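Local coordinates for uncharacterized protein (Bacteroides dorei DSM 17855, PDB 5TGF) that is probably a serine hydrolase of the beta-lactamase family, its substrate unknown, and has been seen to bind calcium, at residues 56-59 against 60-63; 69-72 against 73-77; 76-79 against 80-83; 97-100 against 101-104; 263-267 against 268-272. All blocks are in the same frame, centred on the assembly; numbering follows the deposited sequence.

Interaction 1. Residues 56-59 against 60-63; sequences VASA and GKWV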
# COMPACT_ATOMS: atom_id res chain seq x y z
N VAL A 56 5.04 5.39 7.40
CA VAL A 56 4.49 4.01 7.34
C VAL A 56 4.97 3.21 6.13
O VAL A 56 4.53 2.04 5.89
CB VAL A 56 2.96 4.00 7.35
CG1 VAL A 56 2.46 4.59 8.67
CG2 VAL A 56 2.37 4.74 6.17
N ALA A 57 5.88 3.79 5.37
CA ALA A 57 6.53 3.08 4.26
C ALA A 57 5.51 2.49 3.28
O ALA A 57 4.63 3.22 2.84
CB ALA A 57 7.47 2.04 4.82
N SER A 58 5.55 1.19 3.01
CA SER A 58 4.71 0.62 1.96
C SER A 58 3.23 0.61 2.27
O SER A 58 2.45 0.32 1.38
CB SER A 58 5.14 -0.79 1.59
OG SER A 58 6.43 -0.74 1.06
N ALA A 59 2.83 0.95 3.50
CA ALA A 59 1.40 1.17 3.73
C ALA A 59 0.83 2.24 2.81
O ALA A 59 -0.36 2.20 2.48
CB ALA A 59 1.10 1.44 5.20
N GLY A 60 1.68 3.15 2.35
CA GLY A 60 1.27 4.16 1.38
C GLY A 60 1.02 3.70 -0.05
O GLY A 60 0.40 4.45 -0.80
N LYS A 61 1.44 2.49 -0.43
CA LYS A 61 1.21 2.02 -1.80
C LYS A 61 -0.29 1.96 -2.10
O LYS A 61 -0.71 2.31 -3.19
CB LYS A 61 1.88 0.67 -2.08
CG LYS A 61 3.38 0.74 -2.27
CD LYS A 61 3.98 -0.62 -2.64
CE LYS A 61 5.47 -0.55 -2.97
NZ LYS A 61 6.36 -0.29 -1.81
N TRP A 62 -1.06 1.53 -1.12
CA TRP A 62 -2.52 1.43 -1.25
C TRP A 62 -3.12 2.80 -1.51
O TRP A 62 -3.94 2.97 -2.38
CB TRP A 62 -3.12 0.81 0.01
CG TRP A 62 -4.49 0.17 -0.15
CD1 TRP A 62 -5.38 0.30 -1.22
CD2 TRP A 62 -5.10 -0.71 0.78
NE1 TRP A 62 -6.49 -0.49 -1.00
CE2 TRP A 62 -6.36 -1.10 0.23
CE3 TRP A 62 -4.71 -1.21 2.01
CZ2 TRP A 62 -7.22 -1.97 0.89
CZ3 TRP A 62 -5.53 -2.11 2.65
CH2 TRP A 62 -6.78 -2.50 2.07
N VAL A 63 -2.72 3.76 -0.69
CA VAL A 63 -3.17 5.16 -0.83
C VAL A 63 -2.71 5.76 -2.16
O VAL A 63 -3.47 6.45 -2.83
CB VAL A 63 -2.71 6.03 0.36
CG1 VAL A 63 -3.21 7.47 0.19
CG2 VAL A 63 -3.18 5.41 1.67
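Ser58 and Lys61 face each other at the start of helix 60-74, three residues apart, in the spacing of the SxxK motif of serine beta-lactamases and penicillin-binding proteins. By analogy with that family, Ser58 would be the nucleophile and Lys61 its partner; this role is inferred here. Lys61 is best followed outward from the backbone. Its CB packs 3.5 Å from Ser58 O, and CG stays over the same carbonyl at 3.8 Å from that Ser58 O. The next carbon, CD, rests against the hydroxyl of Tyr265. With CG lying beside the backbone N (chi1 -76°), the chain runs straight through CD and then bends at its last torsion (chi4 71°), which turns NZ back to the serine. CE is 4.1 Å from Ser58 OG. Around NZ gather Tyr147 OH and Gly200 O, both hydrogen-bonded to it, and Tyr147 OH also bonds Ser58 OG, so one tyrosine joins both members of the pair.

The backbone sets this spacing. Gly60 N bonds Ala57 O at 3.0 Å, and Lys61 N bonds Ser58 O, also at 3.0 Å, approaching from above the carbonyl plane. Ser286 OG is a second partner of Ser58 O. The whole turn is buried, and at its polar end Lys61 NZ comes to 2.9 Å from Ser58 OG.

Interaction 2. Residues 69-72 against 73-77; sequences GAVV and DRTDL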
# COMPACT_ATOMS: atom_id res chain seq x y z
N GLY A 69 -6.04 6.04 -9.16
CA GLY A 69 -7.41 5.67 -9.50
C GLY A 69 -8.36 6.88 -9.60
O GLY A 69 -9.26 6.91 -10.45
N ALA A 70 -8.20 7.87 -8.75
CA ALA A 70 -9.06 9.07 -8.82
C ALA A 70 -8.77 9.91 -10.10
O ALA A 70 -9.67 10.53 -10.69
CB ALA A 70 -8.91 9.91 -7.57
N VAL A 71 -7.53 9.86 -10.56
CA VAL A 71 -7.15 10.48 -11.82
C VAL A 71 -7.71 9.70 -12.99
O VAL A 71 -8.26 10.28 -13.94
CB VAL A 71 -5.61 10.64 -11.91
CG1 VAL A 71 -5.18 11.14 -13.27
CG2 VAL A 71 -5.12 11.56 -10.80
N VAL A 72 -7.61 8.37 -12.94
CA VAL A 72 -8.20 7.53 -13.97
C VAL A 72 -9.71 7.79 -14.10
O VAL A 72 -10.23 7.80 -15.20
CB VAL A 72 -7.93 6.05 -13.70
CG1 VAL A 72 -8.86 5.13 -14.50
CG2 VAL A 72 -6.45 5.74 -13.97
N ASP A 73 -10.37 8.00 -12.98
CA ASP A 73 -11.80 8.29 -12.98
C ASP A 73 -12.14 9.63 -13.69
O ASP A 73 -13.24 9.77 -14.21
CB ASP A 73 -12.33 8.31 -11.54
CG ASP A 73 -12.46 6.90 -10.93
OD1 ASP A 73 -12.28 5.89 -11.65
OD2 ASP A 73 -12.71 6.80 -9.70
N ARG A 74 -11.23 10.59 -13.67
CA ARG A 74 -11.48 11.99 -14.11
C ARG A 74 -10.87 12.37 -15.48
O ARG A 74 -11.05 13.50 -15.93
CB ARG A 74 -10.90 12.97 -13.09
CG ARG A 74 -11.70 13.12 -11.83
CD ARG A 74 -10.88 13.84 -10.78
NE ARG A 74 -11.65 14.15 -9.58
CZ ARG A 74 -12.04 13.25 -8.69
NH1 ARG A 74 -11.71 11.97 -8.83
NH2 ARG A 74 -12.74 13.64 -7.64
N THR A 75 -10.06 11.51 -16.07
CA THR A 75 -9.28 11.86 -17.27
C THR A 75 -9.31 10.69 -18.25
O THR A 75 -9.91 9.67 -17.98
CB THR A 75 -7.81 12.16 -16.92
OG1 THR A 75 -7.20 10.97 -16.39
CG2 THR A 75 -7.68 13.32 -15.92
N ASP A 76 -8.66 10.85 -19.40
CA ASP A 76 -8.47 9.76 -20.35
C ASP A 76 -7.38 8.75 -19.92
O ASP A 76 -7.17 7.75 -20.59
CB ASP A 76 -8.12 10.35 -21.72
CG ASP A 76 -8.06 9.31 -22.84
OD1 ASP A 76 -9.05 8.59 -23.08
OD2 ASP A 76 -7.02 9.22 -23.51
N LEU A 77 -6.71 8.99 -18.80
CA LEU A 77 -5.76 8.00 -18.25
C LEU A 77 -6.48 6.71 -17.93
O LEU A 77 -7.59 6.73 -17.37
CB LEU A 77 -5.10 8.55 -16.98
CG LEU A 77 -3.99 7.65 -16.41
CD1 LEU A 77 -2.79 7.56 -17.36
CD2 LEU A 77 -3.57 8.19 -15.06
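Val71 and Val72 meet Leu77 where the chain leaves helix 60-74 and doubles back along its last turn. This is the tight part. Leu77 CD2 touches Val71 CG1 at 3.8 Å and Val72 CG2 at 3.9 Å, the Val72 and Leu77 side chains crossing at about a right angle. Next to this apolar patch, Thr75 OG1 gives a hydrogen bond of 2.8 Å to Val71 O. It can do so because it stands between its own backbone N and carbonyl carbon (chi1 63°), pointing back at the helix. Thr75 OG1 in turn accepts from Leu77 N, an ST turn. Val71 O also takes Arg74 N, and the two donors reach it from opposite faces of its plane. Helices 150-163 and 167-179 cover this side.

Arg74, by contrast, lies on the exposed side, extended from CG to NE along the helix surface. One hydrogen bond ties its tip here: NH1 reaches Ala70 O at 3.1 Å, with that oxygen in the guanidinium plane.

Calcium binding has been seen in this protein at Val72, Thr75 and Leu77. The carbonyl oxygens of these three converge, Val72 O and Thr75 O being 3.4 Å apart without a bond between them. Such a cluster of acceptors is consistent with backbone oxygens serving as the metal's ligands, their mutual repulsion probably eased once a cation sits among them.

Interaction 3. Residues 76-79 against 80-83; sequences DLSW and DDPV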
# COMPACT_ATOMS: atom_id res chain seq x y z
N ASP A 76 -8.66 10.85 -19.40
CA ASP A 76 -8.47 9.76 -20.35
C ASP A 76 -7.38 8.75 -19.92
O ASP A 76 -7.17 7.75 -20.59
CB ASP A 76 -8.12 10.35 -21.72
CG ASP A 76 -8.06 9.31 -22.84
OD1 ASP A 76 -9.05 8.59 -23.08
OD2 ASP A 76 -7.02 9.22 -23.51
N LEU A 77 -6.71 8.99 -18.80
CA LEU A 77 -5.76 8.00 -18.25
C LEU A 77 -6.48 6.71 -17.93
O LEU A 77 -7.59 6.73 -17.37
CB LEU A 77 -5.10 8.55 -16.98
CG LEU A 77 -3.99 7.65 -16.41
CD1 LEU A 77 -2.79 7.56 -17.36
CD2 LEU A 77 -3.57 8.19 -15.06
N SER A 78 -5.90 5.59 -18.34
CA SER A 78 -6.52 4.29 -18.16
C SER A 78 -5.49 3.25 -17.70
O SER A 78 -4.32 3.36 -18.01
CB SER A 78 -7.19 3.84 -19.46
OG SER A 78 -7.19 2.42 -19.60
N TRP A 79 -5.96 2.22 -17.01
CA TRP A 79 -5.09 1.18 -16.47
C TRP A 79 -4.30 0.46 -17.55
O TRP A 79 -3.21 -0.06 -17.29
CB TRP A 79 -5.92 0.15 -15.71
CG TRP A 79 -6.68 0.76 -14.55
CD1 TRP A 79 -8.02 0.82 -14.42
CD2 TRP A 79 -6.12 1.47 -13.42
NE1 TRP A 79 -8.35 1.46 -13.23
CE2 TRP A 79 -7.20 1.88 -12.62
CE3 TRP A 79 -4.83 1.81 -13.03
CZ2 TRP A 79 -7.02 2.56 -11.41
CZ3 TRP A 79 -4.64 2.49 -11.82
CH2 TRP A 79 -5.74 2.86 -11.01
N ASP A 80 -4.84 0.41 -18.77
CA ASP A 80 -4.17 -0.26 -19.87
C ASP A 80 -3.35 0.68 -20.77
O ASP A 80 -2.77 0.22 -21.75
CB ASP A 80 -5.20 -1.03 -20.67
CG ASP A 80 -5.92 -2.09 -19.81
OD1 ASP A 80 -5.24 -2.85 -19.09
OD2 ASP A 80 -7.16 -2.15 -19.83
N ASP A 81 -3.18 1.93 -20.36
CA ASP A 81 -2.34 2.86 -21.11
C ASP A 81 -0.83 2.53 -20.97
O ASP A 81 -0.34 2.23 -19.88
CB ASP A 81 -2.56 4.29 -20.66
CG ASP A 81 -3.89 4.88 -21.14
OD1 ASP A 81 -4.63 4.21 -21.86
OD2 ASP A 81 -4.19 6.02 -20.75
N PRO A 82 -0.09 2.64 -22.07
CA PRO A 82 1.37 2.54 -21.98
C PRO A 82 2.00 3.82 -21.51
O PRO A 82 1.47 4.92 -21.76
CB PRO A 82 1.82 2.22 -23.41
CG PRO A 82 0.66 2.49 -24.29
CD PRO A 82 -0.54 2.89 -23.46
N VAL A 83 3.18 3.69 -20.91
CA VAL A 83 3.92 4.83 -20.40
C VAL A 83 4.08 5.94 -21.47
O VAL A 83 3.85 7.10 -21.19
CB VAL A 83 5.32 4.40 -19.85
CG1 VAL A 83 6.19 5.58 -19.52
CG2 VAL A 83 5.16 3.51 -18.61
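Asp81 folds back on Ser78 across a type I beta turn, Ser78 to Asp81, in the loop between helices 60-74 and 83-86. The turn is closed in the usual way by Asp81 N, which bonds Ser78 O at 3.0 Å. The carboxylate closes it a second time: OD2 of Asp81 accepts from Ser78 N at 3.0 Å, the N-H arriving from above the carboxylate plane rather than within it. Asp81 gets there with CG beside its own backbone N (chi1 -74°), which swings the acid under the turn and sets OD1 3.5 Å from Ser78 CB. Leu77 CD1 passes 4.0 Å from Asp81 OD2, an apolar neighbour on the same oxygen.

Ser78 supplies a third bond. Its OG accepts from Asp80 N at 3.2 Å, the backbone N two residues on, as in an ST turn. Asp80 is solvent-exposed, and its OD1 pairs with Arg101 NE in a salt bridge to helix 100-103. The indole of Trp79, the residue before Asp80, leads away from the turn to pack on Val72 and Ile68 of helix 60-74.

Asp81 is buried, and Lys85 and Trp86 NE1 also bind OD2, which thus collects a backbone N-H, an indole N-H and an ammonium. Asp76 OD2, another partner of Lys85, stands 5.1 Å from Asp81 OD2. The shared lysine probably offsets the repulsion of the two acids, and the donors round OD2 would favour Asp81 in its ionised form.

Interaction 4. Residues 97-100 against 101-104; sequences GILL and RQLL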
# COMPACT_ATOMS: atom_id res chain seq x y z
N GLY A 97 6.49 0.82 -23.48
CA GLY A 97 5.33 -0.03 -23.68
C GLY A 97 4.74 -0.66 -22.43
O GLY A 97 3.71 -1.36 -22.50
N ILE A 98 5.39 -0.42 -21.29
CA ILE A 98 4.86 -0.89 -20.00
C ILE A 98 3.49 -0.27 -19.74
O ILE A 98 3.28 0.92 -20.00
CB ILE A 98 5.85 -0.57 -18.86
CG1 ILE A 98 7.17 -1.32 -19.06
CG2 ILE A 98 5.25 -0.98 -17.50
CD1 ILE A 98 8.33 -0.96 -18.15
N LEU A 99 2.55 -1.05 -19.24
CA LEU A 99 1.22 -0.51 -18.90
C LEU A 99 1.16 0.03 -17.48
O LEU A 99 1.88 -0.45 -16.59
CB LEU A 99 0.14 -1.58 -19.09
CG LEU A 99 0.16 -2.30 -20.44
CD1 LEU A 99 -0.97 -3.30 -20.52
CD2 LEU A 99 0.06 -1.28 -21.57
N LEU A 100 0.26 0.98 -17.27
CA LEU A 100 0.08 1.55 -15.95
C LEU A 100 -0.24 0.48 -14.89
O LEU A 100 0.31 0.51 -13.80
CB LEU A 100 -1.01 2.62 -15.99
CG LEU A 100 -1.44 3.21 -14.66
CD1 LEU A 100 -0.29 3.91 -13.92
CD2 LEU A 100 -2.60 4.16 -14.91
N ARG A 101 -1.12 -0.45 -15.22
CA ARG A 101 -1.47 -1.53 -14.29
C ARG A 101 -0.26 -2.43 -13.97
O ARG A 101 -0.20 -3.02 -12.89
CB ARG A 101 -2.62 -2.36 -14.83
CG ARG A 101 -2.35 -3.10 -16.12
CD ARG A 101 -3.52 -4.04 -16.43
NE ARG A 101 -3.40 -4.68 -17.72
CZ ARG A 101 -2.63 -5.73 -18.00
NH1 ARG A 101 -1.91 -6.34 -17.07
NH2 ARG A 101 -2.61 -6.18 -19.24
N GLN A 102 0.71 -2.51 -14.90
CA GLN A 102 1.91 -3.33 -14.67
C GLN A 102 2.87 -2.64 -13.71
O GLN A 102 3.52 -3.30 -12.88
CB GLN A 102 2.65 -3.66 -15.96
CG GLN A 102 1.85 -4.65 -16.81
CD GLN A 102 2.40 -4.87 -18.23
OE1 GLN A 102 3.01 -4.00 -18.83
NE2 GLN A 102 2.08 -6.02 -18.78
N LEU A 103 2.97 -1.33 -13.84
CA LEU A 103 3.76 -0.54 -12.90
C LEU A 103 3.28 -0.76 -11.46
O LEU A 103 4.07 -0.98 -10.57
CB LEU A 103 3.71 0.97 -13.27
CG LEU A 103 4.33 1.38 -14.61
CD1 LEU A 103 3.95 2.81 -15.01
CD2 LEU A 103 5.85 1.22 -14.62
N LEU A 104 1.97 -0.74 -11.27
CA LEU A 104 1.41 -0.76 -9.92
C LEU A 104 1.24 -2.16 -9.34
O LEU A 104 0.66 -2.31 -8.27
CB LEU A 104 0.06 -0.04 -9.93
CG LEU A 104 0.08 1.46 -10.15
CD1 LEU A 104 -1.28 1.99 -10.53
CD2 LEU A 104 0.58 2.18 -8.92
O HOH W 1 3.52 -4.00 -21.57
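The N-terminus of the short helix 100-103 is shaped by Leu99 and Gln102, with Leu99 at the N-cap position. Leu99 has no side-chain acceptor for the first-turn amides; the bond present is the reverse one, Gln102 OE1 accepting from Leu99 N at 3.0 Å in an almost straight line (177°). Gln102 CG lies beside its backbone N (chi1 -71°) and the chain is extended beyond it, which brings the amide back to the start of the turn. A water gives one hydrogen to the same OE1 and one to Gly97 O, extending the bonding to the residue before Ile98.

Leu99 O begins the helical bonding, accepting from Leu103 N at 3.1 Å and more weakly from Gln102 N. The Leu99 side chain lies alongside Arg101, pointing the same way: Leu99 CD1 sits over one face of the guanidinium, whose NE is already paired with Asp80, and is 3.6 Å from NH2 of Arg101.

On the buried side Ile98 CG2 meets Leu103 CD2 at 3.7 Å, the two side chains crossing nearly at right angles, and helix 150-163 packs over Leu103. A turn along, Leu100 CD1 and Leu104 CD1 lie side by side 4.0 Å apart.

Ile98 at N' and Leu103 at N4 form a hydrophobic staple. With the N3 half of a capping box from Gln102, its other half lacking because Leu99 has no acceptor, this is a hydrophobic-staple helix N-terminus.

Interaction 5. Residues 263-267 against 268-272; sequences SIYGL and GEWRE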
# COMPACT_ATOMS: atom_id res chain seq x y z
N SER A 263 -2.06 -15.11 -7.68
CA SER A 263 -2.71 -13.81 -7.84
C SER A 263 -2.51 -12.95 -6.57
O SER A 263 -3.47 -12.46 -5.96
CB SER A 263 -4.20 -13.99 -8.13
OG SER A 263 -4.85 -14.68 -7.08
N ILE A 264 -1.25 -12.74 -6.22
CA ILE A 264 -0.91 -12.17 -4.89
C ILE A 264 -1.00 -10.65 -4.79
O ILE A 264 -0.86 -10.09 -3.69
CB ILE A 264 0.49 -12.62 -4.43
CG1 ILE A 264 1.57 -12.14 -5.43
CG2 ILE A 264 0.46 -14.14 -4.22
CD1 ILE A 264 2.98 -12.54 -5.07
N TYR A 265 -1.25 -9.96 -5.90
CA TYR A 265 -1.21 -8.48 -5.85
C TYR A 265 -2.22 -7.89 -6.81
O TYR A 265 -2.44 -8.41 -7.90
CB TYR A 265 0.22 -7.98 -6.18
CG TYR A 265 0.64 -6.72 -5.48
CD1 TYR A 265 1.16 -6.74 -4.19
CD2 TYR A 265 0.51 -5.47 -6.12
CE1 TYR A 265 1.57 -5.58 -3.56
CE2 TYR A 265 0.91 -4.30 -5.48
CZ TYR A 265 1.44 -4.36 -4.21
OH TYR A 265 1.88 -3.19 -3.59
N GLY A 266 -2.79 -6.76 -6.39
CA GLY A 266 -3.65 -5.94 -7.20
C GLY A 266 -2.92 -4.69 -7.66
O GLY A 266 -1.83 -4.80 -8.26
N LEU A 267 -3.54 -3.53 -7.47
CA LEU A 267 -2.88 -2.23 -7.70
C LEU A 267 -2.46 -1.62 -6.38
O LEU A 267 -3.30 -1.25 -5.53
CB LEU A 267 -3.80 -1.27 -8.44
CG LEU A 267 -4.39 -1.81 -9.75
CD1 LEU A 267 -5.39 -0.81 -10.33
CD2 LEU A 267 -3.31 -2.07 -10.78
N GLY A 268 -1.17 -1.67 -6.09
CA GLY A 268 -0.64 -1.17 -4.81
C GLY A 268 -1.13 -1.84 -3.53
O GLY A 268 -1.14 -1.21 -2.50
N GLU A 269 -1.54 -3.10 -3.61
CA GLU A 269 -2.10 -3.81 -2.48
C GLU A 269 -1.96 -5.32 -2.69
O GLU A 269 -2.06 -5.83 -3.85
CB GLU A 269 -3.56 -3.43 -2.29
CG GLU A 269 -4.48 -3.76 -3.48
CD GLU A 269 -5.65 -2.77 -3.61
OE1 GLU A 269 -6.80 -3.11 -3.23
OE2 GLU A 269 -5.41 -1.59 -4.02
N TRP A 270 -1.72 -6.03 -1.59
CA TRP A 270 -1.62 -7.49 -1.60
C TRP A 270 -3.00 -8.12 -1.49
O TRP A 270 -3.85 -7.69 -0.66
CB TRP A 270 -0.76 -8.02 -0.43
CG TRP A 270 0.69 -7.56 -0.43
CD1 TRP A 270 1.20 -6.44 0.19
CD2 TRP A 270 1.80 -8.22 -1.02
NE1 TRP A 270 2.54 -6.34 -0.07
CE2 TRP A 270 2.93 -7.42 -0.80
CE3 TRP A 270 1.92 -9.38 -1.82
CZ2 TRP A 270 4.18 -7.75 -1.32
CZ3 TRP A 270 3.20 -9.71 -2.30
CH2 TRP A 270 4.29 -8.92 -2.05
N ARG A 271 -3.20 -9.15 -2.29
CA ARG A 271 -4.32 -10.06 -2.19
C ARG A 271 -3.96 -11.23 -1.29
O ARG A 271 -3.36 -12.21 -1.72
CB ARG A 271 -4.72 -10.51 -3.60
CG ARG A 271 -5.20 -9.36 -4.49
CD ARG A 271 -5.44 -9.72 -5.96
NE ARG A 271 -5.84 -11.12 -6.20
CZ ARG A 271 -7.04 -11.57 -6.54
NH1 ARG A 271 -8.11 -10.79 -6.61
NH2 ARG A 271 -7.16 -12.85 -6.75
N GLU A 272 -4.15 -11.05 0.02
CA GLU A 272 -3.61 -12.01 1.00
C GLU A 272 -4.43 -13.31 1.02
O GLU A 272 -3.86 -14.39 1.11
CB GLU A 272 -3.61 -11.43 2.42
CG GLU A 272 -2.63 -10.28 2.61
CD GLU A 272 -2.49 -9.86 4.07
OE1 GLU A 272 -3.44 -10.04 4.85
OE2 GLU A 272 -1.46 -9.27 4.41
O HOH W 2 1.42 -2.96 -0.96
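Arg271 and Ser263 make the main side-chain hydrogen bonds of this hairpin-like turn, whose two limbs run antiparallel. The guanidinium grips the serine side-on: NE bonds Ser263 O at 2.7 Å and NH2 bonds Ser263 OG at 3.0 Å, both acceptors lying close to the guanidinium plane. A bend in the arginine chain (chi3 29°) brings NE round to that carbonyl. Gln238 O on NH1 and Gly279 O on NH2 complete its surroundings.

Backbone bonds join the limbs on either side of the Tyr265-Trp270 bridge. Gly266 N meets Glu269 O at 2.8 Å in a nearly straight bond, and Arg271 N meets Ile264 O at 2.9 Å. Gly268, at the bend, has a positive phi (61°).

Tyr265 makes most of the aromatic contacts. Its edge points into the face of Trp270, a T-shaped pair with centroids of the Tyr265 ring and the Trp270 five-membered ring 4.8 Å apart and planes at 84°. One face of the Tyr265 ring lies over Glu269 O, while its OH bonds a water. At the six-membered ring of the indole, Ile264 CD1 touches Trp270 CZ3 at 4.0 Å, the side chains lying side by side.

Strand 270-274 is an edge strand of the six-stranded sheet, beside strand 281-285; helix 252-257 packs on Ile264 and Trp270, helix 231-238 on Leu267, and Tyr265 reaches Lys61 of helix 60-74.

Interactions 1 and 5 are buried near the middle of the chain, whereas interactions 2, 3 and 4 lie further out and are only partly buried. The putative catalytic pair sits at the start of helix 60-74 and the calcium-site residues of interaction 2 at and just past its end, centres about 20 Å apart. Interaction 3 continues directly from interaction 2, sharing Asp76 and Leu77, and is joined to interaction 4 by the salt bridge of Asp80 OD1 with Arg101 NE, 2.9 Å. Leu104 O then meets Gly268 N of interaction 5. Hydroxyls and a lysine mark interaction 1, backbone carbonyls interaction 2, carboxylates interaction 3, a helix N-terminus interaction 4, and aromatic rings with a guanidinium interaction 5.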